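Phage-related conserved hypothetical protein, BB2244 (Bordetella bronchiseptica, PDB 2BDV) is of unknown function but belongs to the SOS response associated peptidase (SRAP) family, whose studied members form covalent crosslinks with abasic sites in single-stranded DNA. Local coordinates at residues I5-A10 / Y34-G39; R41-H46 / L55-W60; H46-Q51 / G93-P98; K87-T92 / L132-R137; L127-L132 / P166-P171. One frame throughout, in Å; residues are numbered along the deposited sequence.

How the interactions relate
All five contacts lie in one SRAP-family chain. Interaction 1 closes before the others open; interaction 2 follows it in the chain, and interaction 3 interleaves with both 2 and 4, as interaction 4 does with 5. Interaction 2 is a β hairpin whose residue His46 passes into interaction 3, the two centres lying about 9 Å apart. Interactions 3, 4 and 5 meet on neighbouring strands 94-99 and 126-133 of the mixed sheet; 4 and 5 share Leu132. Interaction 1 belongs to the edge of the other four-stranded sheet, its centre about 22 Å from that of interaction 4. Gln7 ties it to interactions 2 and 3 through Leu43 and Pro98, so one side chain joins three contacts.

Interaction 1 (I5-A10 / Y34-G39)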
# COMPACT_ATOMS: atom_id res chain seq x y z
N ILE A 5 -6.95 -2.45 3.57
CA ILE A 5 -6.94 -0.99 3.59
C ILE A 5 -8.35 -0.46 3.36
O ILE A 5 -9.28 -1.21 3.08
CB ILE A 5 -6.04 -0.39 2.49
CG1 ILE A 5 -6.55 -0.82 1.12
CG2 ILE A 5 -4.59 -0.75 2.74
CD1 ILE A 5 -5.86 -0.12 -0.07
N ALA A 6 -8.48 0.86 3.47
CA ALA A 6 -9.76 1.51 3.24
C ALA A 6 -9.62 2.71 2.30
O ALA A 6 -8.75 3.55 2.49
CB ALA A 6 -10.37 1.97 4.58
N GLN A 7 -10.47 2.75 1.28
CA GLN A 7 -10.50 3.85 0.31
C GLN A 7 -11.94 4.35 0.29
O GLN A 7 -12.76 3.90 -0.51
CB GLN A 7 -10.08 3.38 -1.09
CG GLN A 7 -8.61 3.03 -1.21
CD GLN A 7 -8.19 2.71 -2.65
OE1 GLN A 7 -8.97 2.17 -3.43
NE2 GLN A 7 -6.94 3.02 -2.99
N LYS A 8 -12.23 5.29 1.19
CA LYS A 8 -13.58 5.85 1.29
C LYS A 8 -13.77 7.29 0.82
O LYS A 8 -14.90 7.73 0.62
CB LYS A 8 -14.09 5.68 2.72
CG LYS A 8 -13.05 5.89 3.80
CD LYS A 8 -13.58 5.31 5.12
CE LYS A 8 -12.71 5.71 6.29
NZ LYS A 8 -13.24 5.17 7.57
N SER A 9 -12.68 8.02 0.64
CA SER A 9 -12.78 9.40 0.18
C SER A 9 -13.01 9.43 -1.32
O SER A 9 -12.76 8.46 -2.02
CB SER A 9 -11.50 10.18 0.47
OG SER A 9 -11.33 10.35 1.86
N ALA A 10 -13.50 10.57 -1.80
CA ALA A 10 -13.75 10.75 -3.22
C ALA A 10 -12.40 10.67 -3.92
O ALA A 10 -11.40 11.18 -3.41
CB ALA A 10 -14.38 12.11 -3.46
N TYR A 34 -14.65 0.38 2.14
CA TYR A 34 -14.12 0.42 3.50
C TYR A 34 -13.30 -0.83 3.83
O TYR A 34 -12.47 -0.80 4.74
CB TYR A 34 -15.29 0.58 4.50
CG TYR A 34 -14.87 0.93 5.93
CD1 TYR A 34 -14.07 2.05 6.20
CD2 TYR A 34 -15.29 0.15 7.02
CE1 TYR A 34 -13.69 2.38 7.51
CE2 TYR A 34 -14.92 0.47 8.34
CZ TYR A 34 -14.11 1.59 8.57
OH TYR A 34 -13.72 1.90 9.86
N ASN A 35 -13.52 -1.91 3.09
CA ASN A 35 -12.82 -3.17 3.33
C ASN A 35 -12.17 -3.67 2.05
O ASN A 35 -12.82 -4.32 1.23
CB ASN A 35 -13.80 -4.22 3.85
CG ASN A 35 -13.12 -5.52 4.24
OD1 ASN A 35 -12.34 -5.57 5.20
ND2 ASN A 35 -13.42 -6.59 3.51
N ILE A 36 -10.88 -3.38 1.89
CA ILE A 36 -10.17 -3.78 0.68
C ILE A 36 -9.02 -4.74 0.94
O ILE A 36 -8.02 -4.39 1.57
CB ILE A 36 -9.61 -2.55 -0.05
CG1 ILE A 36 -10.75 -1.57 -0.36
CG2 ILE A 36 -8.90 -2.98 -1.32
CD1 ILE A 36 -10.29 -0.26 -0.98
N PRO A 37 -9.15 -5.98 0.46
CA PRO A 37 -8.10 -6.98 0.65
C PRO A 37 -7.29 -7.18 -0.62
O PRO A 37 -7.61 -6.62 -1.67
CB PRO A 37 -8.89 -8.23 0.97
CG PRO A 37 -10.02 -8.12 -0.01
CD PRO A 37 -10.43 -6.64 0.11
N PRO A 38 -6.21 -7.95 -0.53
CA PRO A 38 -5.36 -8.23 -1.70
C PRO A 38 -6.19 -9.02 -2.72
O PRO A 38 -7.17 -9.67 -2.36
CB PRO A 38 -4.24 -9.07 -1.11
CG PRO A 38 -4.10 -8.48 0.27
CD PRO A 38 -5.53 -8.35 0.71
N GLY A 39 -5.80 -8.95 -3.99
CA GLY A 39 -6.52 -9.67 -5.01
C GLY A 39 -7.59 -8.84 -5.69
O GLY A 39 -8.31 -9.34 -6.56
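Ile5 and Ile36 exchange two backbone hydrogen bonds, making an antiparallel β bridge of the hydrogen-bonded kind. Ile5 N donates to Ile36 O at 3.0 Å with an N-H...O angle of 162°, arriving in the carbonyl plane on a lone pair. The return bond, Ile36 N to Ile5 O, is 2.9 Å long and more bent at 146°. This bridge attaches the short strand 35-36 to strand 5-7, the outer strand of the antiparallel sheet that continues through 101-107. The chain turns a corner at Tyr34, and Ile5-Ile36 is the one bridge between the two segments; the carbonyl of Tyr34 bonds to the hydroxyl of Tyr103.

Both isoleucines point to the same face of the bridge, where Ile5 CG1 rests 3.7 Å from Ile36 CB. A chi1 of 60° at Ile5 turns the CG1 branch, rather than CG2, against Ile36. Further along, Ile36 CD1 lies against Gln7, 3.6 Å from its CB, and the two side chains cross at about a right angle. The methyl runs along the glutamine side chain from CB to the amide, with Ile36 CD1 3.7 Å from Gln7 OE1. This glutamine is buried, and its amide nitrogen NE2 donates to the carbonyls of Pro98 and Leu43; those bonds fix the far end of the chain. Next to the bridge, the Ala6 methyl covers the corner: Ala6 CB lies 3.5 Å from Tyr34 O and 4.0 Å from ring carbon CD1 of Tyr34.

Interaction 2 (R41-H46 / L55-W60)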
# COMPACT_ATOMS: atom_id res chain seq x y z
N ARG A 41 -8.68 -4.65 -7.20
CA ARG A 41 -8.08 -3.56 -7.97
C ARG A 41 -8.27 -2.24 -7.23
O ARG A 41 -9.16 -1.46 -7.57
CB ARG A 41 -8.74 -3.45 -9.34
CG ARG A 41 -8.81 -4.74 -10.14
CD ARG A 41 -7.50 -5.04 -10.82
NE ARG A 41 -7.61 -6.18 -11.73
CZ ARG A 41 -8.37 -6.19 -12.82
NH1 ARG A 41 -9.09 -5.13 -13.16
NH2 ARG A 41 -8.40 -7.27 -13.59
N PRO A 42 -7.44 -1.97 -6.22
CA PRO A 42 -7.59 -0.70 -5.49
C PRO A 42 -7.14 0.47 -6.34
O PRO A 42 -6.37 0.31 -7.28
CB PRO A 42 -6.68 -0.87 -4.27
CG PRO A 42 -6.42 -2.36 -4.19
CD PRO A 42 -6.36 -2.78 -5.63
N LEU A 43 -7.64 1.66 -6.03
CA LEU A 43 -7.23 2.86 -6.75
C LEU A 43 -5.75 3.07 -6.49
O LEU A 43 -5.27 2.81 -5.39
CB LEU A 43 -7.98 4.08 -6.23
CG LEU A 43 -9.39 4.30 -6.76
CD1 LEU A 43 -10.08 5.39 -5.96
CD2 LEU A 43 -9.31 4.68 -8.24
N THR A 44 -5.04 3.54 -7.51
CA THR A 44 -3.61 3.84 -7.37
C THR A 44 -3.31 5.07 -8.21
O THR A 44 -4.05 5.40 -9.14
CB THR A 44 -2.68 2.68 -7.88
OG1 THR A 44 -2.60 2.71 -9.31
CG2 THR A 44 -3.18 1.32 -7.43
N MSE A 45 -2.23 5.75 -7.87
CA MSE A 45 -1.79 6.92 -8.62
C MSE A 45 -0.35 6.67 -9.04
O MSE A 45 0.44 6.15 -8.25
CB MSE A 45 -1.92 8.17 -7.75
CG MSE A 45 -3.37 8.46 -7.39
SE MSE A 45 -3.67 10.18 -6.58
CE MSE A 45 -3.09 9.74 -4.81
N HIS A 46 -0.03 7.03 -10.28
CA HIS A 46 1.31 6.80 -10.83
C HIS A 46 1.58 7.49 -12.16
O HIS A 46 0.70 8.12 -12.75
CB HIS A 46 1.51 5.29 -11.02
CG HIS A 46 0.60 4.70 -12.05
ND1 HIS A 46 0.69 4.98 -13.39
CD2 HIS A 46 -0.46 3.85 -11.91
CE1 HIS A 46 -0.26 4.33 -14.05
NE2 HIS A 46 -0.97 3.64 -13.17
N LEU A 55 -4.65 8.20 -12.42
CA LEU A 55 -5.40 7.63 -11.32
C LEU A 55 -6.12 6.44 -11.94
O LEU A 55 -7.08 6.61 -12.70
CB LEU A 55 -6.41 8.65 -10.79
CG LEU A 55 -7.34 8.14 -9.67
CD1 LEU A 55 -6.54 7.99 -8.39
CD2 LEU A 55 -8.49 9.12 -9.46
N ALA A 56 -5.64 5.24 -11.64
CA ALA A 56 -6.21 4.01 -12.17
C ALA A 56 -6.23 2.87 -11.16
O ALA A 56 -5.63 2.97 -10.08
CB ALA A 56 -5.44 3.57 -13.41
N ARG A 57 -6.92 1.79 -11.50
CA ARG A 57 -7.03 0.63 -10.63
C ARG A 57 -6.07 -0.46 -11.06
O ARG A 57 -6.12 -0.96 -12.18
CB ARG A 57 -8.46 0.09 -10.65
CG ARG A 57 -9.45 1.02 -9.98
CD ARG A 57 -10.82 0.38 -9.87
NE ARG A 57 -11.74 1.23 -9.10
CZ ARG A 57 -11.80 1.27 -7.77
NH1 ARG A 57 -11.00 0.50 -7.04
NH2 ARG A 57 -12.65 2.09 -7.17
N LEU A 58 -5.17 -0.83 -10.15
CA LEU A 58 -4.20 -1.87 -10.45
C LEU A 58 -4.42 -3.02 -9.48
O LEU A 58 -4.97 -2.83 -8.39
CB LEU A 58 -2.78 -1.28 -10.30
CG LEU A 58 -2.15 -0.58 -11.52
CD1 LEU A 58 -3.13 0.39 -12.16
CD2 LEU A 58 -0.89 0.14 -11.08
N PRO A 59 -4.03 -4.24 -9.87
CA PRO A 59 -4.18 -5.44 -9.05
C PRO A 59 -3.23 -5.46 -7.86
O PRO A 59 -2.01 -5.31 -8.03
CB PRO A 59 -3.86 -6.58 -10.02
CG PRO A 59 -4.20 -6.01 -11.34
CD PRO A 59 -3.68 -4.60 -11.25
N TRP A 60 -3.79 -5.65 -6.67
CA TRP A 60 -3.01 -5.72 -5.44
C TRP A 60 -2.64 -7.18 -5.21
O TRP A 60 -3.51 -8.03 -5.03
CB TRP A 60 -3.84 -5.20 -4.26
CG TRP A 60 -3.10 -5.14 -2.96
CD1 TRP A 60 -1.75 -5.19 -2.79
CD2 TRP A 60 -3.65 -4.95 -1.65
NE1 TRP A 60 -1.42 -5.05 -1.47
CE2 TRP A 60 -2.58 -4.90 -0.74
CE3 TRP A 60 -4.96 -4.81 -1.15
CZ2 TRP A 60 -2.76 -4.72 0.64
CZ3 TRP A 60 -5.15 -4.64 0.21
CH2 TRP A 60 -4.05 -4.59 1.10
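At Thr44 a chi1 of 78° swings OG1 round to Ala56 O. Two donors therefore grip that one carbonyl oxygen: Thr44 N at 2.7 Å, nearly in line with the C=O bond, and Thr44 OG1 at 3.1 Å to Ala56 O, rising well above the carbonyl plane. Arg57 is extended from CG to NE, and its NH1 donates to Arg41 O at 2.7 Å. That bond lies in both the guanidinium and the carbonyl plane, while Leu43 CG lies over one guanidinium face, offset toward its rim.

Strands 43-46 and 54-57 form a β hairpin; the short axes of 43-46 and 55-57 run at 135° to each other, antiparallel but strongly splayed. Thr44 and Ala56 are a hydrogen-bonded pair, completed by Ala56 N to Thr44 O at 3.0 Å; Leu43-Arg57 and Met45-Leu55 flank it as non-hydrogen-bonded pairs. Met45, a selenomethionine, and Leu55 lie side by side, with Met45 CG pressed to 3.4 Å from Leu55 CD1, tighter than usual van der Waals contact. Beside Thr44 and His46, Leu58 CD2 sits 3.6 Å from Thr44 OG1 and 3.8 Å from His46 CD2. Beyond the paired strands, Pro42 CD packs on Trp60 CB at 3.8 Å, and Trp60 in turn stacks on Phe147.

Interaction 3 (H46-Q51 / G93-P98); sequences HRLVDQ and GRILVP
Gly93 meets Leu48 where the chain enters strand 94-99, an outer strand of the mixed sheet, and the loop of the 43-46/54-57 hairpin folds over that entry. Gly93 CA is 4.0 Å from Leu48 CD2. The same methyl lies 3.7 Å from Arg94 O, so the leucine branch rests on the backbone here; the arginine side chain itself leads off to the carbonyl of Trp177. Ile95 follows and takes most of the packing. Its CG1 takes the crowded position (chi1 71°), which leaves CG2, beside the backbone N, to face the loop. This methyl touches Leu48 CD1 at 3.5 Å, tighter than usual, and His46 CB at 3.8 Å. Leu96 continues the approach through backbone, its carbonyl bonding to the N of Met45 just before the loop.

No hydrogen bond joins the two segments; within the loop, two sets of side-chain bonds help set its shape. Arg47 grips Gln51 O side-on with NE and NH1, the NE bond being 2.8 Å. Leu48 N donates to His46 ND1 at 3.1 Å, almost straight at 173° though tilted from the ring plane. The turn thereby carries Leu48 CD1 over the centre of the imidazole, 3.8 Å above its plane.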
# COMPACT_ATOMS: atom_id res chain seq x y z
N HIS A 46 -0.03 7.03 -10.28
CA HIS A 46 1.31 6.80 -10.83
C HIS A 46 1.58 7.49 -12.16
O HIS A 46 0.70 8.12 -12.75
CB HIS A 46 1.51 5.29 -11.02
CG HIS A 46 0.60 4.70 -12.05
ND1 HIS A 46 0.69 4.98 -13.39
CD2 HIS A 46 -0.46 3.85 -11.91
CE1 HIS A 46 -0.26 4.33 -14.05
NE2 HIS A 46 -0.97 3.64 -13.17
N ARG A 47 2.81 7.34 -12.63
CA ARG A 47 3.25 7.91 -13.90
C ARG A 47 4.05 6.82 -14.62
O ARG A 47 5.13 7.07 -15.14
CB ARG A 47 4.12 9.14 -13.64
CG ARG A 47 3.41 10.17 -12.77
CD ARG A 47 4.29 11.35 -12.46
NE ARG A 47 4.67 12.10 -13.66
CZ ARG A 47 5.52 13.12 -13.65
NH1 ARG A 47 5.82 13.76 -14.77
NH2 ARG A 47 6.08 13.49 -12.50
N LEU A 48 3.49 5.61 -14.65
CA LEU A 48 4.15 4.47 -15.26
C LEU A 48 4.17 4.46 -16.79
O LEU A 48 5.05 3.86 -17.40
CB LEU A 48 3.50 3.18 -14.76
CG LEU A 48 3.53 2.99 -13.25
CD1 LEU A 48 2.80 1.71 -12.86
CD2 LEU A 48 4.97 2.97 -12.78
N VAL A 49 3.18 5.10 -17.40
CA VAL A 49 3.12 5.14 -18.85
C VAL A 49 3.35 6.55 -19.40
O VAL A 49 2.55 7.46 -19.18
CB VAL A 49 1.75 4.63 -19.35
CG1 VAL A 49 1.76 4.52 -20.88
CG2 VAL A 49 1.44 3.26 -18.72
N ASP A 50 4.46 6.70 -20.12
CA ASP A 50 4.85 7.97 -20.74
C ASP A 50 4.89 9.15 -19.75
O ASP A 50 4.49 10.25 -20.10
CB ASP A 50 3.89 8.30 -21.89
CG ASP A 50 4.17 7.47 -23.13
OD1 ASP A 50 3.22 7.30 -23.93
OD2 ASP A 50 5.32 6.99 -23.31
N GLN A 51 5.37 8.89 -18.54
CA GLN A 51 5.50 9.89 -17.50
C GLN A 51 4.20 10.63 -17.17
O GLN A 51 4.22 11.59 -16.40
CB GLN A 51 6.58 10.91 -17.89
CG GLN A 51 7.90 10.28 -18.30
CD GLN A 51 8.98 11.31 -18.63
OE1 GLN A 51 10.12 10.95 -18.92
NE2 GLN A 51 8.61 12.59 -18.59
N GLY A 93 8.76 0.76 -11.54
CA GLY A 93 7.43 0.36 -11.11
C GLY A 93 6.90 1.07 -9.88
O GLY A 93 5.97 0.58 -9.25
N ARG A 94 7.46 2.23 -9.54
CA ARG A 94 7.04 2.98 -8.36
C ARG A 94 5.65 3.62 -8.50
O ARG A 94 5.39 4.39 -9.42
CB ARG A 94 8.06 4.08 -8.02
CG ARG A 94 9.48 3.57 -7.74
CD ARG A 94 10.37 4.69 -7.18
NE ARG A 94 10.50 5.80 -8.12
CZ ARG A 94 11.49 5.94 -9.00
NH1 ARG A 94 12.46 5.03 -9.06
NH2 ARG A 94 11.50 6.97 -9.82
N ILE A 95 4.76 3.27 -7.57
CA ILE A 95 3.41 3.81 -7.57
C ILE A 95 2.99 4.20 -6.15
O ILE A 95 3.69 3.91 -5.18
CB ILE A 95 2.38 2.76 -8.08
CG1 ILE A 95 2.21 1.65 -7.04
CG2 ILE A 95 2.85 2.16 -9.40
CD1 ILE A 95 0.94 0.80 -7.22
N LEU A 96 1.84 4.85 -6.06
CA LEU A 96 1.30 5.24 -4.77
C LEU A 96 -0.09 4.63 -4.68
O LEU A 96 -0.81 4.53 -5.67
CB LEU A 96 1.21 6.77 -4.67
CG LEU A 96 2.56 7.47 -4.71
CD1 LEU A 96 2.39 8.93 -5.09
CD2 LEU A 96 3.24 7.32 -3.35
N VAL A 97 -0.45 4.18 -3.48
CA VAL A 97 -1.77 3.61 -3.22
C VAL A 97 -2.45 4.47 -2.17
O VAL A 97 -2.09 4.41 -0.98
CB VAL A 97 -1.69 2.17 -2.67
CG1 VAL A 97 -3.10 1.67 -2.40
CG2 VAL A 97 -0.99 1.26 -3.67
N PRO A 98 -3.42 5.29 -2.58
CA PRO A 98 -4.12 6.15 -1.62
C PRO A 98 -4.98 5.33 -0.66
O PRO A 98 -5.51 4.27 -1.02
CB PRO A 98 -4.95 7.06 -2.53
CG PRO A 98 -5.21 6.20 -3.71
CD PRO A 98 -3.89 5.55 -3.95

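Interaction 4 (K87-T92 / L132-R137); sequences KLMIGT and LSAWRR
The loop leading into strand 94-99 packs here against the end of strand 126-133, its neighbour in the mixed sheet, with Thr92 and Arg136 making the polar link. Arg136 NH2 donates to Thr92 OG1 at 3.0 Å, the bond bent to 138° and the oxygen tilted from the guanidinium plane. With OG1 at chi1 66°, the threonine hydroxyl faces Arg136. Thr92 O lies over the centre of one guanidinium face, 3.3 Å above the plane; its poor angle to NH2 means this is contact over a face and no hydrogen bond.

What holds the guanidinium steady is its own segment. Arg136 bends at chi2 and folds back, so that NH1 donates to Ser133 O at 2.8 Å and to Trp135 O at 2.6 Å, both acceptors in the guanidinium plane. The backbone here forms an ST turn, Ser133 OG accepting from Trp135 N, and it curls the chain as it leaves the strand.

Nonpolar side chains make the rest of the contact. Met89, a selenomethionine, runs along the Ser133 carbonyl, with Met89 CG 3.6 Å from Ser133 O, and continues extended, so that SE comes 4.0 Å from Ala134 CB. Leu132 CD2 packs against the loop, 3.9 Å from Ile90 CA, and both Leu132 and Ile90 also touch Trp177 of helix 171-178.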
# COMPACT_ATOMS: atom_id res chain seq x y z
N LYS A 87 14.03 -5.25 -6.62
CA LYS A 87 15.11 -4.58 -7.34
C LYS A 87 14.75 -4.38 -8.80
O LYS A 87 15.38 -3.60 -9.51
CB LYS A 87 16.41 -5.38 -7.23
CG LYS A 87 16.35 -6.77 -7.86
CD LYS A 87 17.64 -7.56 -7.63
CE LYS A 87 17.43 -9.05 -7.89
NZ LYS A 87 18.69 -9.85 -7.76
N LEU A 88 13.73 -5.10 -9.25
CA LEU A 88 13.28 -5.03 -10.63
C LEU A 88 12.19 -3.99 -10.87
O LEU A 88 11.83 -3.69 -12.01
CB LEU A 88 12.76 -6.41 -11.05
CG LEU A 88 13.72 -7.58 -10.79
CD1 LEU A 88 12.97 -8.90 -10.97
CD2 LEU A 88 14.91 -7.51 -11.74
N MSE A 89 11.66 -3.43 -9.79
CA MSE A 89 10.59 -2.46 -9.90
C MSE A 89 10.90 -1.12 -9.24
O MSE A 89 10.25 -0.12 -9.52
CB MSE A 89 9.32 -3.03 -9.27
CG MSE A 89 8.75 -4.22 -10.01
SE MSE A 89 7.52 -5.23 -8.91
CE MSE A 89 8.71 -6.66 -8.41
N ILE A 90 11.91 -1.10 -8.37
CA ILE A 90 12.28 0.12 -7.68
C ILE A 90 12.63 1.24 -8.65
O ILE A 90 12.53 2.43 -8.33
CB ILE A 90 13.46 -0.13 -6.72
CG1 ILE A 90 13.75 1.14 -5.92
CG2 ILE A 90 14.68 -0.61 -7.50
CD1 ILE A 90 12.54 1.62 -5.12
N GLY A 91 13.03 0.87 -9.87
CA GLY A 91 13.39 1.87 -10.86
C GLY A 91 12.24 2.36 -11.72
O GLY A 91 12.06 3.56 -11.88
N THR A 92 11.44 1.43 -12.23
CA THR A 92 10.33 1.76 -13.13
C THR A 92 8.92 1.35 -12.71
O THR A 92 7.96 1.58 -13.46
CB THR A 92 10.62 1.14 -14.51
OG1 THR A 92 10.59 -0.29 -14.41
CG2 THR A 92 12.00 1.56 -14.98
N LEU A 132 5.05 -0.77 -5.17
CA LEU A 132 5.81 -1.24 -6.32
C LEU A 132 4.93 -2.17 -7.14
O LEU A 132 4.36 -3.13 -6.62
CB LEU A 132 7.07 -1.98 -5.84
CG LEU A 132 8.13 -1.17 -5.08
CD1 LEU A 132 9.23 -2.10 -4.57
CD2 LEU A 132 8.72 -0.11 -6.01
N SER A 133 4.83 -1.89 -8.43
CA SER A 133 4.00 -2.68 -9.31
C SER A 133 4.77 -3.22 -10.50
O SER A 133 5.73 -2.60 -10.97
CB SER A 133 2.81 -1.83 -9.79
OG SER A 133 2.13 -2.43 -10.87
N ALA A 134 4.36 -4.38 -10.98
CA ALA A 134 5.00 -5.00 -12.12
C ALA A 134 4.12 -4.77 -13.35
O ALA A 134 4.37 -5.33 -14.41
CB ALA A 134 5.19 -6.49 -11.88
N TRP A 135 3.08 -3.96 -13.21
CA TRP A 135 2.26 -3.72 -14.38
C TRP A 135 2.93 -2.65 -15.24
O TRP A 135 3.63 -1.78 -14.73
CB TRP A 135 0.86 -3.26 -13.99
CG TRP A 135 0.01 -2.97 -15.18
CD1 TRP A 135 -0.73 -3.85 -15.90
CD2 TRP A 135 -0.18 -1.69 -15.80
NE1 TRP A 135 -1.37 -3.20 -16.94
CE2 TRP A 135 -1.05 -1.87 -16.89
CE3 TRP A 135 0.31 -0.40 -15.53
CZ2 TRP A 135 -1.44 -0.82 -17.72
CZ3 TRP A 135 -0.07 0.64 -16.36
CH2 TRP A 135 -0.94 0.43 -17.44
N ARG A 136 2.74 -2.75 -16.55
CA ARG A 136 3.29 -1.79 -17.50
C ARG A 136 2.30 -1.71 -18.66
O ARG A 136 1.50 -2.63 -18.85
CB ARG A 136 4.66 -2.26 -18.01
CG ARG A 136 5.73 -2.41 -16.94
CD ARG A 136 6.26 -1.07 -16.42
NE ARG A 136 7.34 -1.31 -15.46
CZ ARG A 136 7.17 -1.63 -14.18
NH1 ARG A 136 5.95 -1.73 -13.67
NH2 ARG A 136 8.23 -1.88 -13.42
N ARG A 137 2.36 -0.63 -19.43
CA ARG A 137 1.45 -0.42 -20.56
C ARG A 137 1.35 -1.63 -21.49
O ARG A 137 2.36 -2.17 -21.93
CB ARG A 137 1.88 0.82 -21.37
CG ARG A 137 0.79 1.41 -22.28
CD ARG A 137 0.69 0.71 -23.63
NE ARG A 137 1.81 1.02 -24.52
CZ ARG A 137 2.00 0.47 -25.72
NH1 ARG A 137 3.06 0.83 -26.44
NH2 ARG A 137 1.15 -0.43 -26.20

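Interaction 5 (L127-L132 / P166-P171)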
# COMPACT_ATOMS: atom_id res chain seq x y z
N LEU A 127 -3.93 9.03 3.09
CA LEU A 127 -2.54 8.64 3.15
C LEU A 127 -2.02 8.23 1.77
O LEU A 127 -2.77 7.74 0.93
CB LEU A 127 -2.38 7.48 4.13
CG LEU A 127 -3.23 7.59 5.40
CD1 LEU A 127 -3.11 6.30 6.17
CD2 LEU A 127 -2.78 8.78 6.26
N LEU A 128 -0.72 8.43 1.54
CA LEU A 128 -0.13 8.06 0.26
C LEU A 128 0.87 6.94 0.49
O LEU A 128 2.04 7.20 0.77
CB LEU A 128 0.55 9.28 -0.38
CG LEU A 128 -0.31 10.56 -0.50
CD1 LEU A 128 0.52 11.69 -1.10
CD2 LEU A 128 -1.54 10.30 -1.34
N PHE A 129 0.40 5.69 0.39
CA PHE A 129 1.28 4.54 0.61
C PHE A 129 2.18 4.34 -0.59
O PHE A 129 1.73 4.39 -1.73
CB PHE A 129 0.50 3.22 0.86
CG PHE A 129 -0.36 3.22 2.10
CD1 PHE A 129 -0.17 4.17 3.11
CD2 PHE A 129 -1.38 2.28 2.25
CE1 PHE A 129 -0.99 4.18 4.23
CE2 PHE A 129 -2.19 2.29 3.37
CZ PHE A 129 -2.00 3.24 4.36
N ALA A 130 3.46 4.12 -0.32
CA ALA A 130 4.44 3.87 -1.37
C ALA A 130 4.22 2.42 -1.82
O ALA A 130 3.97 1.54 -1.00
CB ALA A 130 5.85 4.04 -0.82
N GLY A 131 4.32 2.19 -3.12
CA GLY A 131 4.12 0.84 -3.63
C GLY A 131 4.96 0.52 -4.85
O GLY A 131 5.52 1.41 -5.49
N LEU A 132 5.05 -0.77 -5.17
CA LEU A 132 5.81 -1.24 -6.32
C LEU A 132 4.93 -2.17 -7.14
O LEU A 132 4.36 -3.13 -6.62
CB LEU A 132 7.07 -1.98 -5.84
CG LEU A 132 8.13 -1.17 -5.08
CD1 LEU A 132 9.23 -2.10 -4.57
CD2 LEU A 132 8.72 -0.11 -6.01
N PRO A 166 2.44 0.08 6.73
CA PRO A 166 2.72 0.62 5.39
C PRO A 166 3.46 1.95 5.45
O PRO A 166 3.17 2.79 6.29
CB PRO A 166 1.33 0.77 4.79
CG PRO A 166 0.52 1.18 5.99
CD PRO A 166 1.01 0.20 7.05
N VAL A 167 4.44 2.12 4.57
CA VAL A 167 5.20 3.36 4.54
C VAL A 167 4.39 4.47 3.89
O VAL A 167 4.18 4.45 2.68
CB VAL A 167 6.52 3.17 3.77
CG1 VAL A 167 7.30 4.48 3.71
CG2 VAL A 167 7.36 2.09 4.44
N ALA A 168 3.91 5.41 4.69
CA ALA A 168 3.14 6.52 4.17
C ALA A 168 4.09 7.69 3.94
O ALA A 168 4.94 7.99 4.78
CB ALA A 168 2.03 6.92 5.14
N LEU A 169 3.94 8.36 2.80
CA LEU A 169 4.81 9.47 2.45
C LEU A 169 4.11 10.83 2.42
O LEU A 169 2.92 10.92 2.13
CB LEU A 169 5.44 9.22 1.08
CG LEU A 169 6.25 7.96 0.80
CD1 LEU A 169 6.47 7.86 -0.69
CD2 LEU A 169 7.58 7.98 1.56
N PRO A 170 4.86 11.90 2.73
CA PRO A 170 4.28 13.25 2.70
C PRO A 170 4.02 13.54 1.21
O PRO A 170 4.68 12.97 0.34
CB PRO A 170 5.40 14.13 3.26
CG PRO A 170 6.21 13.19 4.11
CD PRO A 170 6.23 11.92 3.28
N PRO A 171 3.06 14.43 0.91
CA PRO A 171 2.77 14.75 -0.49
C PRO A 171 4.00 15.14 -1.32
O PRO A 171 4.14 14.74 -2.48
CB PRO A 171 1.76 15.88 -0.38
CG PRO A 171 0.99 15.51 0.86
CD PRO A 171 2.07 15.03 1.81
O HOH W 1 0.86 10.08 3.34
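Phe129 and Pro166 make a CH-π contact where the irregular stretch 166-170 runs beside strand 126-133, which lies between 94-99 and 147-151 in the mixed sheet. At Phe129, chi1 (-63°) places the ring alongside the proline, and chi2 (-17°) turns a face to it. Pro166 CG stands 3.8 Å from the ring centroid, 19° off the normal and displaced toward CZ. At the ring edge, near its plane, Ala168 CB approaches Phe129 CD1 to 4.1 Å. The ring thus has a face and an edge partner on the same short run of chain.

Backbone bonds hold that run in place on both flanks of the Phe129-Ala168 bridge: Leu169 N to Leu128 O at 3.0 Å, and Ala130 N to Val167 O at 3.1 Å, both nearly straight. A water accepts from Leu128 N at 2.9 Å; its bridge on to Leu169 O is doubtful.

The remaining side chains pack away from the ring. Leu169 CD1 meets the Ala130 methyl CB at 3.9 Å, and both residues touch Trp177. Leu128, with CG beside its backbone N, extends toward helix 171-178, which has Pro170 at its N-cap position; Leu128 CD1 ends 3.8 Å from Pro171 CA.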